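Local coordinates for protein ionotropic glutamate receptor bacterial homologue (Nostoc punctiforme, PDB 2PYY) that binds L-glutamate as the ligand-binding core of a bacterial ionotropic glutamate receptor homologue, a two-lobed module that probably couples ligand binding to opening of an ion channel, at residues Val11-Phe15 and Pro160-Phe164; Phe26-Leu30 and Pro84-Ser88; Gln77-Phe81 and Asn192-Arg197; Ile92-Asn96 and Leu147-Asp153; Gly102-Ser106 and Glu175-Ser179. One frame throughout, in Å; residues are numbered along the deposited sequence.

Contacts 1 and 2 are the buried pair. They touch each other and are built from prolines, aromatic rings and branched aliphatic side chains. Contacts 3, 4 and 5 lie further out and rely more on charge, backbone carbonyls and, in 3 and 4, water. Contacts 2 and 4 both use strand 86-94, at points on opposite sides of the chain's centre. Contact 5 uses strand 175-190, the neighbour of 86-94 in the same sheet, and backbone bonds tie contacts 4 and 5 together. Contact 3 sits at the far edge of that sheet, about 38 Å from contact 4 between centres, where a second subunit joins in. Contact 1 includes Ile12, which touches the bound glutamate.

Contact 1 of 5, residues Val11-Phe15 and Pro160-Phe164; sequences VIPPF and PVLLF
Phe164 lies against Pro13 and Pro14, and can be followed from CB outward. Its CB meets Pro14 CD at 3.6 Å. CG is also near Pro14 CD and CB. CD1 and CE1 approach Pro14 CB, which sits over one ring face in a CH-pi contact, 3.9 Å from the ring centroid and 18° off the normal. Along the CD2-CE2 side of the ring, Pro13 CB comes near, 3.9 Å from CE2. With CG anti to the backbone N (chi1 -168°), the ring reaches both prolines. The peptide bond before Pro14 is cis. An alanine here would remove the ring and would probably leave Pro14 CB without its CH-pi partner and open a gap beside Pro13 CB.

One turn back on the helix, Val161 CG2 packs tightly on Ile12 CG1, at 3.5 Å. Pro160 CB meets the edge of the Phe15 ring near its plane, 3.5 Å from CZ. No direct hydrogen bond crosses. One water bridges instead, donating to Pro13 O at 2.8 Å and to Val161 O at 3.0 Å.

Ile12 belongs to the glutamate pocket and touches the ligand, so this packing adjoins the pocket. The loop follows strand 5-10, and helix 159-166 follows pocket residues Phe157 and Asp158. This is consistent with a meeting of the two lobes beside the ligand cleft, as in the two-lobed solute-binding protein fold.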
# COMPACT_ATOMS: atom_id res chain seq x y z
N VAL B 11 -11.93 -14.73 2.03
CA VAL B 11 -11.54 -15.92 1.29
C VAL B 11 -10.58 -15.57 0.16
O VAL B 11 -10.91 -14.80 -0.74
CB VAL B 11 -12.79 -16.63 0.73
CG1 VAL B 11 -12.38 -17.90 -0.03
CG2 VAL B 11 -13.73 -16.99 1.89
N ILE B 12 -9.38 -16.14 0.21
CA ILE B 12 -8.36 -15.91 -0.79
C ILE B 12 -7.28 -16.99 -0.64
O ILE B 12 -6.32 -16.84 0.11
CB ILE B 12 -7.72 -14.49 -0.64
CG1 ILE B 12 -6.57 -14.33 -1.63
CG2 ILE B 12 -7.27 -14.26 0.80
CD1 ILE B 12 -6.59 -12.99 -2.34
N PRO B 13 -7.44 -18.13 -1.35
CA PRO B 13 -6.48 -19.23 -1.27
C PRO B 13 -5.10 -18.86 -1.81
O PRO B 13 -4.98 -18.03 -2.72
CB PRO B 13 -7.16 -20.34 -2.07
CG PRO B 13 -8.02 -19.61 -3.04
CD PRO B 13 -8.59 -18.49 -2.19
N PRO B 14 -4.05 -19.48 -1.26
CA PRO B 14 -4.08 -20.48 -0.19
C PRO B 14 -4.03 -19.92 1.23
O PRO B 14 -3.73 -20.66 2.17
CB PRO B 14 -2.86 -21.34 -0.51
CG PRO B 14 -1.88 -20.30 -0.94
CD PRO B 14 -2.68 -19.36 -1.82
N PHE B 15 -4.28 -18.63 1.40
CA PHE B 15 -4.26 -18.03 2.74
C PHE B 15 -5.54 -18.37 3.50
O PHE B 15 -5.49 -18.77 4.67
CB PHE B 15 -4.05 -16.51 2.64
CG PHE B 15 -2.75 -16.14 1.99
CD1 PHE B 15 -2.65 -16.04 0.61
CD2 PHE B 15 -1.58 -16.03 2.76
CE1 PHE B 15 -1.40 -15.84 -0.00
CE2 PHE B 15 -0.34 -15.83 2.16
CZ PHE B 15 -0.25 -15.74 0.78
N PRO B 160 1.52 -14.79 -4.61
CA PRO B 160 1.20 -16.06 -3.94
C PRO B 160 -0.16 -16.60 -4.38
O PRO B 160 -0.32 -17.80 -4.58
CB PRO B 160 1.18 -15.67 -2.46
CG PRO B 160 2.14 -14.51 -2.40
CD PRO B 160 1.84 -13.73 -3.64
N VAL B 161 -1.13 -15.71 -4.53
CA VAL B 161 -2.46 -16.14 -4.93
C VAL B 161 -2.48 -16.58 -6.39
O VAL B 161 -3.12 -17.59 -6.71
CB VAL B 161 -3.47 -15.02 -4.69
CG1 VAL B 161 -4.85 -15.45 -5.15
CG2 VAL B 161 -3.48 -14.67 -3.20
N LEU B 162 -1.79 -15.85 -7.26
CA LEU B 162 -1.75 -16.21 -8.68
C LEU B 162 -1.05 -17.57 -8.85
O LEU B 162 -1.53 -18.44 -9.58
CB LEU B 162 -1.02 -15.12 -9.49
CG LEU B 162 -1.72 -13.74 -9.58
CD1 LEU B 162 -0.81 -12.73 -10.23
CD2 LEU B 162 -3.02 -13.89 -10.36
N LEU B 163 0.08 -17.76 -8.17
CA LEU B 163 0.79 -19.04 -8.28
C LEU B 163 -0.11 -20.22 -7.97
O LEU B 163 -0.17 -21.18 -8.73
CB LEU B 163 2.00 -19.08 -7.35
CG LEU B 163 3.22 -18.32 -7.86
CD1 LEU B 163 4.29 -18.31 -6.78
CD2 LEU B 163 3.76 -18.98 -9.13
N PHE B 164 -0.82 -20.13 -6.85
CA PHE B 164 -1.73 -21.19 -6.44
C PHE B 164 -2.80 -21.48 -7.49
O PHE B 164 -3.11 -22.63 -7.78
CB PHE B 164 -2.42 -20.82 -5.13
CG PHE B 164 -3.15 -21.95 -4.49
CD1 PHE B 164 -2.45 -22.96 -3.84
CD2 PHE B 164 -4.53 -22.03 -4.53
CE1 PHE B 164 -3.12 -24.02 -3.23
CE2 PHE B 164 -5.21 -23.09 -3.93
CZ PHE B 164 -4.51 -24.08 -3.28
O HOH W 1 -5.43 -18.87 -5.35

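Contact 2 of 5, residues Phe26-Leu30 and Pro84-Ser88; sequences FSIDL and PIFAS
Ile85 and Phe86 both face Tyr186 on the neighbouring strand, a classic beta bulge, and both have CB pointing toward the helix that carries Phe26 and Leu30, so two consecutive residues both contribute to this contact.

Phe86 turns its edge to the face of Phe26 in an offset edge-to-face pair. The centroids are 5.5 Å apart and the planes stand at 69°. The closest atoms are Phe86 CD1 and Phe26 CE2, at 3.7 Å. Ile85 O comes to the edge of the Phe26 ring, in its plane, 3.9 Å from CE2. That carbonyl also accepts a hydrogen bond from Tyr213 OH.

The contact packs the first turn of helix 26-38 on Ile85 and Phe86, at strand 86-94. That strand and 175-190 are the long strands of the mixed sheet, and probably run between the two lobes of the fold.

Leu30 CD2 meets Ile85 CB at 3.6 Å and Ile85 CG2 at 3.7 Å. In Ile85, CG1 lies between the backbone N and the carbonyl carbon (chi1 58°), and CG2 beside the N, where Leu30 meets it. Ser27 OG bonds to Ala67 O and only brushes Ile85 CD1. Phe15 and Phe221 also pack on the Phe86 ring.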
# COMPACT_ATOMS: atom_id res chain seq x y z
N PHE B 26 -3.16 -20.96 5.07
CA PHE B 26 -2.05 -20.47 5.86
C PHE B 26 -2.46 -19.46 6.94
O PHE B 26 -2.08 -19.60 8.10
CB PHE B 26 -0.99 -19.84 4.96
CG PHE B 26 0.13 -19.21 5.71
CD1 PHE B 26 1.18 -19.98 6.22
CD2 PHE B 26 0.17 -17.83 5.88
CE1 PHE B 26 2.24 -19.38 6.89
CE2 PHE B 26 1.22 -17.22 6.55
CZ PHE B 26 2.26 -17.99 7.05
N SER B 27 -3.23 -18.44 6.57
CA SER B 27 -3.62 -17.46 7.58
C SER B 27 -4.55 -18.04 8.63
O SER B 27 -4.46 -17.67 9.80
CB SER B 27 -4.28 -16.24 6.94
OG SER B 27 -3.42 -15.67 5.97
N ILE B 28 -5.44 -18.93 8.21
CA ILE B 28 -6.34 -19.58 9.16
C ILE B 28 -5.49 -20.33 10.21
O ILE B 28 -5.72 -20.21 11.42
CB ILE B 28 -7.31 -20.58 8.43
CG1 ILE B 28 -8.24 -19.81 7.49
CG2 ILE B 28 -8.20 -21.32 9.45
CD1 ILE B 28 -9.06 -18.73 8.20
N ASP B 29 -4.49 -21.09 9.76
CA ASP B 29 -3.63 -21.83 10.71
C ASP B 29 -2.76 -20.91 11.56
O ASP B 29 -2.56 -21.15 12.76
CB ASP B 29 -2.70 -22.81 9.97
CG ASP B 29 -3.46 -23.94 9.31
OD1 ASP B 29 -4.63 -24.17 9.69
OD2 ASP B 29 -2.89 -24.60 8.42
N LEU B 30 -2.23 -19.86 10.95
CA LEU B 30 -1.39 -18.92 11.70
C LEU B 30 -2.21 -18.22 12.79
O LEU B 30 -1.78 -18.14 13.93
CB LEU B 30 -0.77 -17.89 10.76
CG LEU B 30 0.19 -16.90 11.43
CD1 LEU B 30 1.37 -17.67 12.00
CD2 LEU B 30 0.67 -15.87 10.42
N PRO B 84 4.53 -7.91 10.19
CA PRO B 84 4.17 -8.65 8.98
C PRO B 84 4.07 -10.15 9.22
O PRO B 84 4.86 -10.72 9.97
CB PRO B 84 5.29 -8.28 8.00
CG PRO B 84 6.44 -7.88 8.90
CD PRO B 84 5.75 -7.11 10.00
N ILE B 85 3.09 -10.80 8.59
CA ILE B 85 2.93 -12.25 8.76
C ILE B 85 3.37 -12.98 7.51
O ILE B 85 3.43 -14.21 7.49
CB ILE B 85 1.47 -12.67 9.00
CG1 ILE B 85 0.61 -12.20 7.81
CG2 ILE B 85 0.98 -12.14 10.32
CD1 ILE B 85 -0.82 -12.63 7.85
N PHE B 86 3.67 -12.22 6.46
CA PHE B 86 4.06 -12.80 5.18
C PHE B 86 4.66 -11.76 4.24
O PHE B 86 4.31 -10.58 4.31
CB PHE B 86 2.81 -13.40 4.51
CG PHE B 86 3.11 -14.42 3.45
CD1 PHE B 86 3.20 -15.77 3.77
CD2 PHE B 86 3.29 -14.03 2.13
CE1 PHE B 86 3.45 -16.73 2.78
CE2 PHE B 86 3.54 -14.98 1.13
CZ PHE B 86 3.62 -16.33 1.46
N ALA B 87 5.57 -12.19 3.37
CA ALA B 87 6.20 -11.31 2.39
C ALA B 87 5.57 -11.65 1.04
O ALA B 87 5.66 -12.79 0.57
CB ALA B 87 7.72 -11.57 2.34
N SER B 88 4.92 -10.67 0.42
CA SER B 88 4.24 -10.90 -0.86
C SER B 88 4.44 -9.72 -1.83
O SER B 88 5.33 -8.90 -1.63
CB SER B 88 2.74 -11.11 -0.61
OG SER B 88 2.03 -11.41 -1.80

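Contact 3 of 5, residues Gln77-Phe81 and Asn192-Arg197; sequences QNFDF and NNSPYR
Asp80, Asn192 and Arg197 make a polar contact bridged by water at one edge of the mixed sheet, beside a second subunit. Strand 80-81 is the outermost strand there within this chain, and residues 192-197 lead from strand 175-190 into helix 197-209.

Asp80 OD2 lies 3.8 Å from Arg197 NE, a long salt bridge. The oxygen stands well out of the guanidinium plane and no N-H points at it, so the attraction is of charge alone. Arg197 bends at chi3 (65°), and its CD also lies close to OD2. Both groups have stronger partners across the interface: Asp80 pairs with Lys198 and Arg197 of the second subunit, and Arg197 with Asp80 of that subunit.

Three waters fill in between the segments. One donates to Asp80 OD2 at 2.7 Å and accepts from Ser194 N. Another donates to Phe81 O at 2.8 Å and accepts from Arg197 NH1, lying in the guanidinium plane. The third joins Asn78 O to Asn192 N.

The loop is a helix entry: Ser194 to Arg197 is a type I turn, and Ser194 OG accepts a capping bond from Tyr196 N (3.1 Å, 157°).

The Asn192 amide lies against the chain at Asn78 and Phe79, with ND2 3.1 Å from Asn78 O. Its OD1 is buried, 3.6 Å from Phe79 C, and finds no polar partner. An alanine in its place would remove the amide and would probably open a gap beside the Asn78 carbonyl.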
# COMPACT_ATOMS: atom_id res chain seq x y z
N GLN B 77 -2.61 4.77 8.14
CA GLN B 77 -3.01 6.08 8.62
C GLN B 77 -4.21 6.02 9.56
O GLN B 77 -4.26 6.72 10.58
CB GLN B 77 -3.32 7.00 7.45
CG GLN B 77 -3.63 8.42 7.87
CD GLN B 77 -3.91 9.31 6.67
OE1 GLN B 77 -3.00 9.60 5.88
NE2 GLN B 77 -5.16 9.75 6.54
N ASN B 78 -5.17 5.17 9.24
CA ASN B 78 -6.38 5.06 10.05
C ASN B 78 -6.52 3.77 10.84
O ASN B 78 -7.42 3.64 11.67
CB ASN B 78 -7.60 5.25 9.17
CG ASN B 78 -7.62 6.62 8.53
OD1 ASN B 78 -7.82 7.62 9.21
ND2 ASN B 78 -7.38 6.67 7.23
N PHE B 79 -5.63 2.82 10.58
CA PHE B 79 -5.69 1.54 11.27
C PHE B 79 -4.31 1.09 11.73
O PHE B 79 -3.30 1.68 11.36
CB PHE B 79 -6.33 0.49 10.35
CG PHE B 79 -7.70 0.88 9.86
CD1 PHE B 79 -7.85 1.66 8.71
CD2 PHE B 79 -8.83 0.54 10.59
CE1 PHE B 79 -9.11 2.10 8.31
CE2 PHE B 79 -10.10 0.98 10.20
CZ PHE B 79 -10.23 1.76 9.06
N ASP B 80 -4.28 0.07 12.58
CA ASP B 80 -3.02 -0.44 13.10
C ASP B 80 -2.74 -1.83 12.51
O ASP B 80 -3.67 -2.54 12.10
CB ASP B 80 -3.10 -0.54 14.63
CG ASP B 80 -1.94 0.17 15.32
OD1 ASP B 80 -0.92 0.42 14.64
OD2 ASP B 80 -2.05 0.46 16.53
N PHE B 81 -1.47 -2.20 12.46
CA PHE B 81 -1.07 -3.49 11.93
C PHE B 81 -0.10 -4.19 12.89
O PHE B 81 0.65 -3.54 13.61
CB PHE B 81 -0.36 -3.33 10.58
CG PHE B 81 -1.29 -3.20 9.41
CD1 PHE B 81 -1.57 -1.96 8.86
CD2 PHE B 81 -1.89 -4.33 8.86
CE1 PHE B 81 -2.44 -1.83 7.78
CE2 PHE B 81 -2.76 -4.22 7.77
CZ PHE B 81 -3.04 -2.97 7.24
N ASN B 192 -7.08 1.25 15.84
CA ASN B 192 -6.06 2.00 16.55
C ASN B 192 -6.14 1.74 18.04
O ASN B 192 -7.22 1.51 18.57
CB ASN B 192 -6.23 3.50 16.34
CG ASN B 192 -5.89 3.93 14.93
OD1 ASN B 192 -4.93 3.44 14.33
ND2 ASN B 192 -6.68 4.86 14.40
N ASN B 193 -4.99 1.78 18.72
CA ASN B 193 -4.94 1.58 20.16
C ASN B 193 -5.46 0.22 20.62
O ASN B 193 -5.87 0.07 21.77
CB ASN B 193 -5.76 2.67 20.87
CG ASN B 193 -5.22 4.05 20.60
OD1 ASN B 193 -5.99 5.02 20.52
ND2 ASN B 193 -3.91 4.17 20.49
N SER B 194 -5.46 -0.75 19.72
CA SER B 194 -5.94 -2.07 20.08
C SER B 194 -5.01 -2.72 21.09
O SER B 194 -3.79 -2.75 20.90
CB SER B 194 -6.03 -2.97 18.84
OG SER B 194 -6.16 -4.33 19.23
N PRO B 195 -5.57 -3.23 22.19
CA PRO B 195 -4.78 -3.88 23.23
C PRO B 195 -4.30 -5.27 22.82
O PRO B 195 -3.56 -5.91 23.56
CB PRO B 195 -5.74 -3.92 24.41
CG PRO B 195 -7.07 -4.09 23.74
CD PRO B 195 -6.97 -3.07 22.62
N TYR B 196 -4.72 -5.74 21.65
CA TYR B 196 -4.31 -7.07 21.18
C TYR B 196 -3.07 -7.04 20.28
O TYR B 196 -2.47 -8.08 20.00
CB TYR B 196 -5.47 -7.75 20.44
CG TYR B 196 -6.66 -8.00 21.35
CD1 TYR B 196 -7.86 -7.28 21.19
CD2 TYR B 196 -6.58 -8.92 22.40
CE1 TYR B 196 -8.93 -7.47 22.06
CE2 TYR B 196 -7.65 -9.11 23.28
CZ TYR B 196 -8.82 -8.39 23.11
OH TYR B 196 -9.85 -8.57 24.00
N ARG B 197 -2.69 -5.84 19.84
CA ARG B 197 -1.53 -5.70 18.96
C ARG B 197 -0.26 -6.32 19.52
O ARG B 197 0.29 -7.26 18.94
CB ARG B 197 -1.27 -4.23 18.64
CG ARG B 197 -0.12 -4.03 17.66
CD ARG B 197 0.05 -2.56 17.28
NE ARG B 197 0.43 -1.76 18.44
CZ ARG B 197 1.69 -1.58 18.83
NH1 ARG B 197 2.69 -2.12 18.14
NH2 ARG B 197 1.94 -0.87 19.92
O HOH W 2 -8.72 2.52 13.73
O HOH W 3 -3.77 -1.28 17.59
O HOH W 4 2.71 -3.81 15.48

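Contact 4 of 5, residues Ile92-Asn96 and Leu147-Asp153; sequences IMVRN and LQTKKAD
Arg95 reaches Leu147 of helix 140-148 and makes the one direct hydrogen bond between the segments, NE to Leu147 O. It is short, at 2.6 Å, and bent, with an N-H...O angle of 137°. The oxygen lies in the guanidinium plane, while the donor is tilted 29° from the carbonyl plane. The side chain bends at chi3 (-81°), which turns NE to that oxygen.

A water makes a second polar link. It accepts from Arg95 N at 2.9 Å and donates to Asp153 O at 2.7 Å. It also lies over one face of the guanidinium.

The Lys150 chain crosses Arg95 at about a right angle, with CG 3.3 Å from Arg95 NH2. Its NZ lies over the opposite face, 3.1 Å from Arg95 NH1. These are two donors of like charge, and the pair is probably repulsive. Asp153 OD2, 5.0 Å from Arg95 NH2, may offset part of this; its OD1 is hydrogen-bonded to Val114 N.

In the fold, helix 140-148 packs on the mixed sheet and leads through residues 149-153 into strand 154-158, the antiparallel neighbour of 86-94. Lys150, with positive phi, is where the chain leaves the helical path.

The apolar part centres on Leu147. Its CD2 meets Met93 CE at 4.0 Å, and its CG meets Arg95 CG at 3.7 Å as the two side chains pass in opposite directions. Val155 and Val174 also pack on both Met93 and Leu147.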
# COMPACT_ATOMS: atom_id res chain seq x y z
N ILE B 92 2.32 -9.92 -12.59
CA ILE B 92 1.51 -9.97 -13.79
C ILE B 92 1.22 -11.41 -14.24
O ILE B 92 2.07 -12.29 -14.09
CB ILE B 92 2.20 -9.22 -14.96
CG1 ILE B 92 2.58 -7.80 -14.52
CG2 ILE B 92 1.27 -9.15 -16.15
CD1 ILE B 92 3.37 -7.01 -15.56
N MET B 93 0.02 -11.62 -14.77
CA MET B 93 -0.40 -12.93 -15.28
C MET B 93 -1.20 -12.71 -16.57
O MET B 93 -2.12 -11.90 -16.61
CB MET B 93 -1.29 -13.66 -14.26
CG MET B 93 -1.83 -14.99 -14.76
SD MET B 93 -2.76 -15.94 -13.53
CE MET B 93 -4.40 -15.10 -13.61
N VAL B 94 -0.82 -13.43 -17.63
CA VAL B 94 -1.51 -13.31 -18.92
C VAL B 94 -1.87 -14.70 -19.44
O VAL B 94 -1.44 -15.70 -18.88
CB VAL B 94 -0.62 -12.60 -19.97
CG1 VAL B 94 -0.30 -11.17 -19.52
CG2 VAL B 94 0.66 -13.38 -20.19
N ARG B 95 -2.67 -14.74 -20.50
CA ARG B 95 -3.06 -16.01 -21.11
C ARG B 95 -1.87 -16.63 -21.83
O ARG B 95 -1.06 -15.92 -22.41
CB ARG B 95 -4.20 -15.80 -22.11
CG ARG B 95 -5.58 -15.78 -21.48
CD ARG B 95 -6.67 -15.52 -22.51
NE ARG B 95 -6.79 -14.10 -22.83
CZ ARG B 95 -6.05 -13.45 -23.72
NH1 ARG B 95 -5.12 -14.10 -24.41
NH2 ARG B 95 -6.23 -12.15 -23.90
N ASN B 96 -1.77 -17.95 -21.78
CA ASN B 96 -0.67 -18.64 -22.45
C ASN B 96 -1.04 -18.99 -23.89
O ASN B 96 -0.66 -18.30 -24.83
CB ASN B 96 -0.29 -19.91 -21.69
CG ASN B 96 -1.46 -20.84 -21.48
OD1 ASN B 96 -1.31 -21.94 -20.95
ND2 ASN B 96 -2.65 -20.40 -21.88
N LEU B 147 -9.92 -12.72 -17.99
CA LEU B 147 -8.69 -12.98 -18.73
C LEU B 147 -8.97 -14.02 -19.81
O LEU B 147 -8.58 -13.85 -20.97
CB LEU B 147 -7.58 -13.48 -17.81
CG LEU B 147 -6.22 -13.79 -18.46
CD1 LEU B 147 -5.63 -12.52 -19.06
CD2 LEU B 147 -5.27 -14.37 -17.42
N GLN B 148 -9.64 -15.10 -19.43
CA GLN B 148 -9.97 -16.14 -20.39
C GLN B 148 -10.91 -15.60 -21.47
O GLN B 148 -10.63 -15.73 -22.66
CB GLN B 148 -10.62 -17.32 -19.67
CG GLN B 148 -9.72 -17.96 -18.63
CD GLN B 148 -8.38 -18.38 -19.21
OE1 GLN B 148 -8.32 -19.16 -20.17
NE2 GLN B 148 -7.30 -17.85 -18.64
N THR B 149 -12.01 -14.98 -21.05
CA THR B 149 -12.99 -14.41 -21.98
C THR B 149 -12.35 -13.34 -22.84
O THR B 149 -12.95 -12.84 -23.79
CB THR B 149 -14.15 -13.75 -21.21
OG1 THR B 149 -14.64 -14.66 -20.21
CG2 THR B 149 -15.29 -13.41 -22.16
N LYS B 150 -11.11 -12.99 -22.49
CA LYS B 150 -10.34 -11.98 -23.19
C LYS B 150 -10.84 -10.57 -22.92
O LYS B 150 -10.36 -9.61 -23.53
CB LYS B 150 -10.32 -12.25 -24.69
CG LYS B 150 -9.11 -13.06 -25.12
CD LYS B 150 -8.93 -12.99 -26.63
CE LYS B 150 -7.52 -13.42 -27.03
NZ LYS B 150 -7.19 -14.81 -26.59
N LYS B 151 -11.81 -10.43 -22.01
CA LYS B 151 -12.32 -9.11 -21.67
C LYS B 151 -11.14 -8.28 -21.18
O LYS B 151 -11.10 -7.06 -21.34
CB LYS B 151 -13.38 -9.21 -20.56
CG LYS B 151 -14.53 -10.13 -20.87
CD LYS B 151 -15.58 -10.10 -19.77
CE LYS B 151 -16.73 -11.06 -20.07
NZ LYS B 151 -17.89 -10.85 -19.16
N ALA B 152 -10.18 -8.97 -20.57
CA ALA B 152 -8.98 -8.32 -20.06
C ALA B 152 -7.79 -8.95 -20.77
O ALA B 152 -7.83 -10.12 -21.14
CB ALA B 152 -8.88 -8.53 -18.56
N ASP B 153 -6.73 -8.16 -20.94
CA ASP B 153 -5.51 -8.60 -21.60
C ASP B 153 -4.59 -9.32 -20.62
O ASP B 153 -3.87 -10.26 -20.99
CB ASP B 153 -4.78 -7.38 -22.17
CG ASP B 153 -5.65 -6.57 -23.12
OD1 ASP B 153 -5.58 -5.32 -23.08
OD2 ASP B 153 -6.40 -7.19 -23.90
O HOH W 5 -3.22 -12.52 -22.24

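Contact 5 of 5, residues Gly102-Ser106 and Glu175-Ser179; sequences GDIRS and EIVGS
The guanidinium of Arg105 has Val177 on one face and Glu175 at its edge. Val177 CG1 sits 3.3 Å above the plane, offset toward the rim and 3.5 Å from CZ. The other methyl, CG2, is 3.4 Å from NH2. Glu175 OE1 lies near the plane at the edge and is also 3.4 Å from NH2. This is a salt bridge with only a weak hydrogen bond in it, at an N-H...O angle of 129°. The carboxylate is turned 68° against the guanidinium, so the two planes are far from parallel.

The two side chains reach each other by different routes. Glu175 runs straight out, with CG anti to the backbone N and the rest extended. Arg105 folds twice, at chi2 and chi3 (83°), and so brings its flat end back over Val177.

Glu175 and Val177 belong to strand 175-190. Their backbones pair antiparallel with Val94 and Ile92 of strand 86-94. The loop holding Arg105 connects strand 86-94 to strand 114-118 and lies against this strand pair, with Ile104 touching Val94, far from the glutamate pocket.

The Arg105 backbone also touches. Its O is 3.2 Å from Val177 CG1, and its N bonds to Asp109 OD2 within the loop. At Gly178 the chain has positive phi and turns a corner. A CB there would come tightly against Arg105 O. Arg105 and Glu175 are exposed and also touch a crystal neighbour, so their pairing may partly reflect the crystal.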
# COMPACT_ATOMS: atom_id res chain seq x y z
N GLY B 102 2.47 -13.52 -27.14
CA GLY B 102 1.78 -12.37 -26.57
C GLY B 102 2.57 -11.09 -26.76
O GLY B 102 3.53 -11.05 -27.53
N ASP B 103 2.18 -10.03 -26.04
CA ASP B 103 2.86 -8.75 -26.13
C ASP B 103 2.96 -8.07 -24.76
O ASP B 103 3.26 -6.88 -24.66
CB ASP B 103 2.13 -7.82 -27.11
CG ASP B 103 0.76 -7.39 -26.60
OD1 ASP B 103 -0.08 -8.27 -26.34
OD2 ASP B 103 0.54 -6.17 -26.47
N ILE B 104 2.72 -8.85 -23.71
CA ILE B 104 2.80 -8.34 -22.35
C ILE B 104 3.81 -9.19 -21.58
O ILE B 104 3.58 -10.38 -21.37
CB ILE B 104 1.43 -8.41 -21.65
CG1 ILE B 104 0.41 -7.61 -22.47
CG2 ILE B 104 1.55 -7.86 -20.23
CD1 ILE B 104 -0.98 -7.61 -21.89
N ARG B 105 4.91 -8.57 -21.17
CA ARG B 105 5.96 -9.28 -20.45
C ARG B 105 6.38 -8.56 -19.18
O ARG B 105 7.10 -9.13 -18.36
CB ARG B 105 7.18 -9.46 -21.34
CG ARG B 105 6.91 -10.15 -22.67
CD ARG B 105 7.53 -11.53 -22.70
NE ARG B 105 6.69 -12.53 -22.05
CZ ARG B 105 7.16 -13.63 -21.46
NH1 ARG B 105 8.46 -13.86 -21.43
NH2 ARG B 105 6.32 -14.50 -20.93
N SER B 106 5.97 -7.31 -19.04
CA SER B 106 6.33 -6.54 -17.86
C SER B 106 5.45 -5.30 -17.71
O SER B 106 4.56 -5.06 -18.51
CB SER B 106 7.81 -6.11 -17.94
OG SER B 106 8.02 -5.17 -18.98
N GLU B 175 -0.33 -17.99 -17.58
CA GLU B 175 1.10 -17.89 -17.32
C GLU B 175 1.45 -16.62 -16.54
O GLU B 175 0.87 -15.56 -16.77
CB GLU B 175 1.88 -17.93 -18.65
CG GLU B 175 3.39 -17.69 -18.51
CD GLU B 175 4.14 -17.73 -19.84
OE1 GLU B 175 5.38 -17.56 -19.82
OE2 GLU B 175 3.50 -17.92 -20.90
N ILE B 176 2.41 -16.74 -15.62
CA ILE B 176 2.86 -15.61 -14.81
C ILE B 176 4.12 -15.06 -15.45
O ILE B 176 5.03 -15.81 -15.79
CB ILE B 176 3.18 -16.05 -13.36
CG1 ILE B 176 1.90 -16.52 -12.67
CG2 ILE B 176 3.83 -14.90 -12.59
CD1 ILE B 176 2.10 -17.01 -11.26
N VAL B 177 4.19 -13.74 -15.60
CA VAL B 177 5.33 -13.11 -16.24
C VAL B 177 5.94 -11.95 -15.46
O VAL B 177 5.28 -11.30 -14.65
CB VAL B 177 4.96 -12.59 -17.65
CG1 VAL B 177 6.22 -12.18 -18.41
CG2 VAL B 177 4.21 -13.68 -18.42
N GLY B 178 7.22 -11.70 -15.74
CA GLY B 178 7.94 -10.61 -15.09
C GLY B 178 8.19 -10.83 -13.62
O GLY B 178 7.77 -11.83 -13.04
N SER B 179 8.89 -9.88 -13.01
CA SER B 179 9.20 -9.94 -11.59
C SER B 179 8.10 -9.24 -10.80
O SER B 179 7.12 -8.77 -11.37
CB SER B 179 10.55 -9.28 -11.33
OG SER B 179 10.66 -8.04 -12.01